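Local coordinates for protein 11R-lipoxygenase (Gersemia fruticosa, PDB 3VF1) that is a calcium-dependent non-heme iron dioxygenase, and probably adds molecular oxygen to polyunsaturated fatty acids in lipid metabolism, at residues I42-K47 and G81-I86; S201-V206 and V629-T634. All coordinates share one frame; numbering follows the deposited sequence.

In the fold
The two contacts sample the two working parts of a calcium-regulated lipoxygenase. Contact 1 pairs strands 40-46 and 83-90 in one sheet of the PLAT beta sandwich, where the side chain of I42 lies about 10 Å from that of D58, a predicted calcium ligand. Contact 2 sets the 201-206 loop against the end of helix 619-632, where the side chain of L632 is about 5 Å from the bound iron. The centres of contact 1 and contact 2 are about 44 Å apart. The nearest atoms of contact 1 and contact 2 are about 30 Å apart, so the two do not touch. Along the chain they follow in series, contact 1 closing before contact 2 begins.

Contact 1. Residues I42-K47 and G81-I86; sequences IKLTGK and GEIAMI
T45 is faced across the strand pair by two residues, A84 and M85, and this is a classic beta bulge. T45 N donates to M85 O at 3.1 Å, while A84 N returns a straighter bond to T45 O at 2.9 Å (153° at the hydrogen). The extra residue shifts the register by one, so that G46 pairs with I83 and the next bond runs from K47 N to E82 O. The helix-like backbone of A84 (psi -31°) makes room for it. Side chains separate by face. L44 and I86 meet through CD2 and CG2 at 4.0 Å, and L44 CD1 rests on I83 CD1; residues of the opposite sheet, among them I106 and F121, close over this side. On the other face T45 CB packs against M85 CG at 3.9 Å, beneath helix 148-164.

K47 closes the pair at its outer end. K47 CB lies 3.7 Å from E82 O, the same carbonyl that receives its backbone amide. CG stands trans to the backbone nitrogen (chi1 180°), sending the chain outward beside that of E82, and CD carries it on to a bend at chi3. K47 CE then passes 3.7 Å from E82 OE1, and K47 NZ completes a salt bridge to E82 OE1 at 3.2 Å, arriving from above the carboxylate plane.

Two kinds of chemistry therefore divide the contact. The backbone bonds of T45 and the buried aliphatic groups of L44, I83 and I86 join the strands on the inside, whereas K47 and E82 close the exposed end of the strand pair with both a backbone bond and a charge pair, whose attraction solvent would be expected to weaken.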
loop_
_atom_site.group_PDB
_atom_site.type_symbol
_atom_site.label_atom_id
_atom_site.label_comp_id
_atom_site.label_asym_id
_atom_site.label_seq_id
_atom_site.Cartn_x
_atom_site.Cartn_y
_atom_site.Cartn_z
ATOM N N ILE A 42 23.973 -23.237 17.827
ATOM C CA ILE A 42 22.557 -23.549 17.979
ATOM C C ILE A 42 22.271 -24.366 19.239
ATOM O O ILE A 42 22.732 -25.498 19.376
ATOM C CB ILE A 42 22.016 -24.308 16.745
ATOM C CG1 ILE A 42 20.557 -24.709 16.971
ATOM C CG2 ILE A 42 22.872 -25.533 16.445
ATOM C CD1 ILE A 42 19.873 -25.243 15.734
ATOM N N LYS A 43 21.512 -23.780 20.161
ATOM C CA LYS A 43 21.106 -24.472 21.380
ATOM C C LYS A 43 19.643 -24.887 21.301
ATOM O O LYS A 43 18.752 -24.040 21.228
ATOM C CB LYS A 43 21.320 -23.584 22.608
ATOM C CG LYS A 43 20.828 -24.212 23.908
ATOM C CD LYS A 43 21.192 -23.376 25.128
ATOM C CE LYS A 43 20.453 -22.050 25.146
ATOM N NZ LYS A 43 20.668 -21.317 26.425
ATOM N N LEU A 44 19.398 -26.192 21.319
ATOM C CA LEU A 44 18.039 -26.712 21.262
ATOM C C LEU A 44 17.395 -26.646 22.642
ATOM O O LEU A 44 18.087 -26.651 23.660
ATOM C CB LEU A 44 18.043 -28.156 20.762
ATOM C CG LEU A 44 18.952 -28.438 19.563
ATOM C CD1 LEU A 44 18.665 -29.816 18.984
ATOM C CD2 LEU A 44 18.799 -27.363 18.501
ATOM N N THR A 45 16.068 -26.579 22.670
ATOM C CA THR A 45 15.327 -26.564 23.927
ATOM C C THR A 45 14.065 -27.406 23.804
ATOM O O THR A 45 13.254 -27.203 22.901
ATOM C CB THR A 45 14.937 -25.135 24.342
ATOM O OG1 THR A 45 16.120 -24.351 24.541
ATOM C CG2 THR A 45 14.125 -25.154 25.629
ATOM N N GLY A 46 13.904 -28.354 24.721
ATOM C CA GLY A 46 12.768 -29.254 24.692
ATOM C C GLY A 46 11.506 -28.610 25.232
ATOM O O GLY A 46 11.562 -27.578 25.902
ATOM N N LYS A 47 10.367 -29.228 24.945
ATOM C CA LYS A 47 9.077 -28.708 25.382
ATOM C C LYS A 47 9.014 -28.577 26.901
ATOM O O LYS A 47 8.312 -27.711 27.428
ATOM C CB LYS A 47 7.947 -29.617 24.891
ATOM C CG LYS A 47 6.555 -29.161 25.308
ATOM C CD LYS A 47 5.469 -29.967 24.610
ATOM C CE LYS A 47 5.572 -31.450 24.934
ATOM N NZ LYS A 47 4.496 -32.246 24.277
ATOM N N GLY A 81 13.834 -34.297 24.188
ATOM C CA GLY A 81 12.501 -34.785 23.884
ATOM C C GLY A 81 11.948 -34.121 22.640
ATOM O O GLY A 81 12.499 -34.287 21.553
ATOM N N GLU A 82 10.856 -33.376 22.793
ATOM C CA GLU A 82 10.309 -32.593 21.688
ATOM C C GLU A 82 10.882 -31.184 21.713
ATOM O O GLU A 82 10.800 -30.493 22.727
ATOM C CB GLU A 82 8.783 -32.527 21.765
ATOM C CG GLU A 82 8.086 -33.838 21.443
ATOM C CD GLU A 82 6.674 -33.635 20.930
ATOM O OE1 GLU A 82 5.952 -32.782 21.491
ATOM O OE2 GLU A 82 6.287 -34.323 19.961
ATOM N N ILE A 83 11.459 -30.760 20.593
ATOM C CA ILE A 83 12.085 -29.448 20.512
ATOM C C ILE A 83 11.019 -28.381 20.298
ATOM O O ILE A 83 10.306 -28.392 19.293
ATOM C CB ILE A 83 13.110 -29.370 19.366
ATOM C CG1 ILE A 83 14.001 -30.616 19.352
ATOM C CG2 ILE A 83 13.958 -28.113 19.510
ATOM C CD1 ILE A 83 14.937 -30.684 18.168
ATOM N N ALA A 84 10.913 -27.461 21.251
ATOM C CA ALA A 84 9.913 -26.403 21.185
ATOM C C ALA A 84 10.479 -25.159 20.511
ATOM O O ALA A 84 9.750 -24.412 19.860
ATOM C CB ALA A 84 9.417 -26.068 22.579
ATOM N N MET A 85 11.781 -24.942 20.669
ATOM C CA MET A 85 12.432 -23.772 20.098
ATOM C C MET A 85 13.940 -23.973 20.009
ATOM O O MET A 85 14.493 -24.892 20.610
ATOM C CB MET A 85 12.129 -22.538 20.947
ATOM C CG MET A 85 12.749 -22.573 22.332
ATOM S SD MET A 85 12.207 -21.207 23.375
ATOM C CE MET A 85 10.486 -21.633 23.616
ATOM N N ILE A 86 14.597 -23.103 19.248
ATOM C CA ILE A 86 16.046 -23.131 19.113
ATOM C C ILE A 86 16.593 -21.732 19.345
ATOM O O ILE A 86 15.880 -20.746 19.175
ATOM C CB ILE A 86 16.477 -23.603 17.711
ATOM C CG1 ILE A 86 16.130 -22.543 16.661
ATOM C CG2 ILE A 86 15.820 -24.935 17.375
ATOM C CD1 ILE A 86 16.516 -22.923 15.244
#

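Contact 2. Residues S201-V206 and V629-T634; sequences SSLFRV and VNALTT
A631 offers its methyl group to the 201-206 loop, and the denser part of the contact gathers round it. A631 CB lies 3.5 Å from L203 O and also packs on L203 CG. The same methyl meets the F204 ring at its edge, near the ring plane, with A631 CB 4.0 Å from F204 CD1. The ring reaches this place because its CG stands beside the backbone nitrogen of F204 (chi1 -56°), although CB itself does not point at the helix. Farther round, F204 CZ touches L632 CD2 at 3.9 Å, the two side chains crossing at about a right angle. I431 and L434 of helix 428-438 pack on the same ring. With an alanine here instead of F204, the edge contact to A631 CB and the touch on L632 CD2 would probably be lost, leaving a gap and the leucine branch freer to turn.

The tip of L203 and T634 make the sparser part, both residues being partly exposed. They meet tip to tip, with L203 CD2 3.5 Å from T634 OG1, and no hydrogen bond crosses the contact. That hydroxyl is instead tied within its own segment: T634 OG1 and the backbone N of T634 both donate to A631 O from the same face of its plane, OG1 at 2.7 Å, which probably steadies the turn leaving the helix.

The contact also borders the metal: L203 touches I698, and L632 O accepts a bond from N579 ND2. I698 and N579 bind iron together with H392, H397 and H575, the three-histidine, asparagine and C-terminal isoleucine site characteristic of lipoxygenases.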
loop_
_atom_site.group_PDB
_atom_site.type_symbol
_atom_site.label_atom_id
_atom_site.label_comp_id
_atom_site.label_asym_id
_atom_site.label_seq_id
_atom_site.Cartn_x
_atom_site.Cartn_y
_atom_site.Cartn_z
ATOM N N SER A 201 16.815 2.327 -1.828
ATOM C CA SER A 201 17.059 3.530 -1.037
ATOM C C SER A 201 17.302 4.777 -1.888
ATOM O O SER A 201 17.084 5.898 -1.427
ATOM C CB SER A 201 18.244 3.310 -0.093
ATOM O OG SER A 201 19.385 2.841 -0.792
ATOM N N SER A 202 17.750 4.584 -3.124
ATOM C CA SER A 202 18.072 5.704 -4.007
ATOM C C SER A 202 17.207 5.690 -5.263
ATOM O O SER A 202 17.717 5.805 -6.376
ATOM C CB SER A 202 19.549 5.656 -4.402
ATOM O OG SER A 202 19.849 4.484 -5.140
ATOM N N LEU A 203 15.897 5.559 -5.078
ATOM C CA LEU A 203 14.983 5.407 -6.204
ATOM C C LEU A 203 14.161 6.668 -6.462
ATOM O O LEU A 203 13.709 6.899 -7.585
ATOM C CB LEU A 203 14.046 4.222 -5.954
ATOM C CG LEU A 203 13.738 3.320 -7.152
ATOM C CD1 LEU A 203 15.002 2.651 -7.672
ATOM C CD2 LEU A 203 12.701 2.275 -6.771
ATOM N N PHE A 204 13.970 7.482 -5.427
ATOM C CA PHE A 204 13.131 8.672 -5.541
ATOM C C PHE A 204 13.946 9.947 -5.738
ATOM O O PHE A 204 13.401 11.051 -5.702
ATOM C CB PHE A 204 12.238 8.808 -4.310
ATOM C CG PHE A 204 11.390 7.598 -4.045
ATOM C CD1 PHE A 204 11.090 6.705 -5.064
ATOM C CD2 PHE A 204 10.896 7.349 -2.777
ATOM C CE1 PHE A 204 10.313 5.590 -4.821
ATOM C CE2 PHE A 204 10.118 6.234 -2.528
ATOM C CZ PHE A 204 9.826 5.354 -3.552
ATOM N N ARG A 205 15.250 9.797 -5.939
ATOM C CA ARG A 205 16.083 10.930 -6.306
ATOM C C ARG A 205 15.891 11.170 -7.797
ATOM O O ARG A 205 15.972 10.236 -8.594
ATOM C CB ARG A 205 17.554 10.655 -5.990
ATOM C CG ARG A 205 18.246 9.737 -6.985
ATOM C CD ARG A 205 19.642 9.366 -6.518
ATOM N NE ARG A 205 20.506 8.980 -7.630
ATOM C CZ ARG A 205 21.747 8.522 -7.495
ATOM N NH1 ARG A 205 22.285 8.378 -6.289
ATOM N NH2 ARG A 205 22.452 8.204 -8.571
ATOM N N VAL A 206 15.621 12.415 -8.173
ATOM C CA VAL A 206 15.327 12.734 -9.563
ATOM C C VAL A 206 16.369 13.694 -10.126
ATOM O O VAL A 206 16.055 14.826 -10.495
ATOM C CB VAL A 206 13.927 13.356 -9.715
ATOM C CG1 VAL A 206 13.514 13.354 -11.174
ATOM C CG2 VAL A 206 12.914 12.595 -8.873
ATOM N N VAL A 629 6.885 8.252 -11.146
ATOM C CA VAL A 629 5.879 7.219 -11.369
ATOM C C VAL A 629 6.528 5.902 -11.781
ATOM O O VAL A 629 6.072 4.828 -11.397
ATOM C CB VAL A 629 4.865 7.643 -12.448
ATOM C CG1 VAL A 629 4.030 6.449 -12.901
ATOM C CG2 VAL A 629 3.970 8.750 -11.923
ATOM N N ASN A 630 7.597 5.989 -12.565
ATOM C CA ASN A 630 8.326 4.801 -12.981
ATOM C C ASN A 630 8.967 4.114 -11.779
ATOM O O ASN A 630 9.073 2.888 -11.736
ATOM C CB ASN A 630 9.393 5.167 -14.014
ATOM C CG ASN A 630 10.161 3.959 -14.510
ATOM O OD1 ASN A 630 9.637 3.150 -15.278
ATOM N ND2 ASN A 630 11.415 3.835 -14.084
ATOM N N ALA A 631 9.383 4.913 -10.802
ATOM C CA ALA A 631 9.987 4.388 -9.583
ATOM C C ALA A 631 8.936 3.785 -8.653
ATOM O O ALA A 631 9.131 2.697 -8.115
ATOM C CB ALA A 631 10.756 5.483 -8.865
ATOM N N LEU A 632 7.826 4.492 -8.468
ATOM C CA LEU A 632 6.764 4.032 -7.578
ATOM C C LEU A 632 6.173 2.699 -8.030
ATOM O O LEU A 632 5.636 1.952 -7.216
ATOM C CB LEU A 632 5.653 5.080 -7.481
ATOM C CG LEU A 632 6.016 6.407 -6.811
ATOM C CD1 LEU A 632 4.838 7.366 -6.872
ATOM C CD2 LEU A 632 6.452 6.195 -5.369
ATOM N N THR A 633 6.271 2.404 -9.324
ATOM C CA THR A 633 5.711 1.166 -9.865
ATOM C C THR A 633 6.778 0.087 -10.036
ATOM O O THR A 633 6.604 -0.846 -10.819
ATOM C CB THR A 633 5.018 1.398 -11.229
ATOM O OG1 THR A 633 5.982 1.818 -12.204
ATOM C CG2 THR A 633 3.920 2.444 -11.107
ATOM N N THR A 634 7.877 0.214 -9.298
ATOM C CA THR A 634 8.958 -0.764 -9.366
ATOM C C THR A 634 8.542 -2.092 -8.741
ATOM O O THR A 634 8.154 -2.145 -7.574
ATOM C CB THR A 634 10.220 -0.261 -8.637
ATOM O OG1 THR A 634 10.719 0.916 -9.284
ATOM C CG2 THR A 634 11.305 -1.330 -8.642
#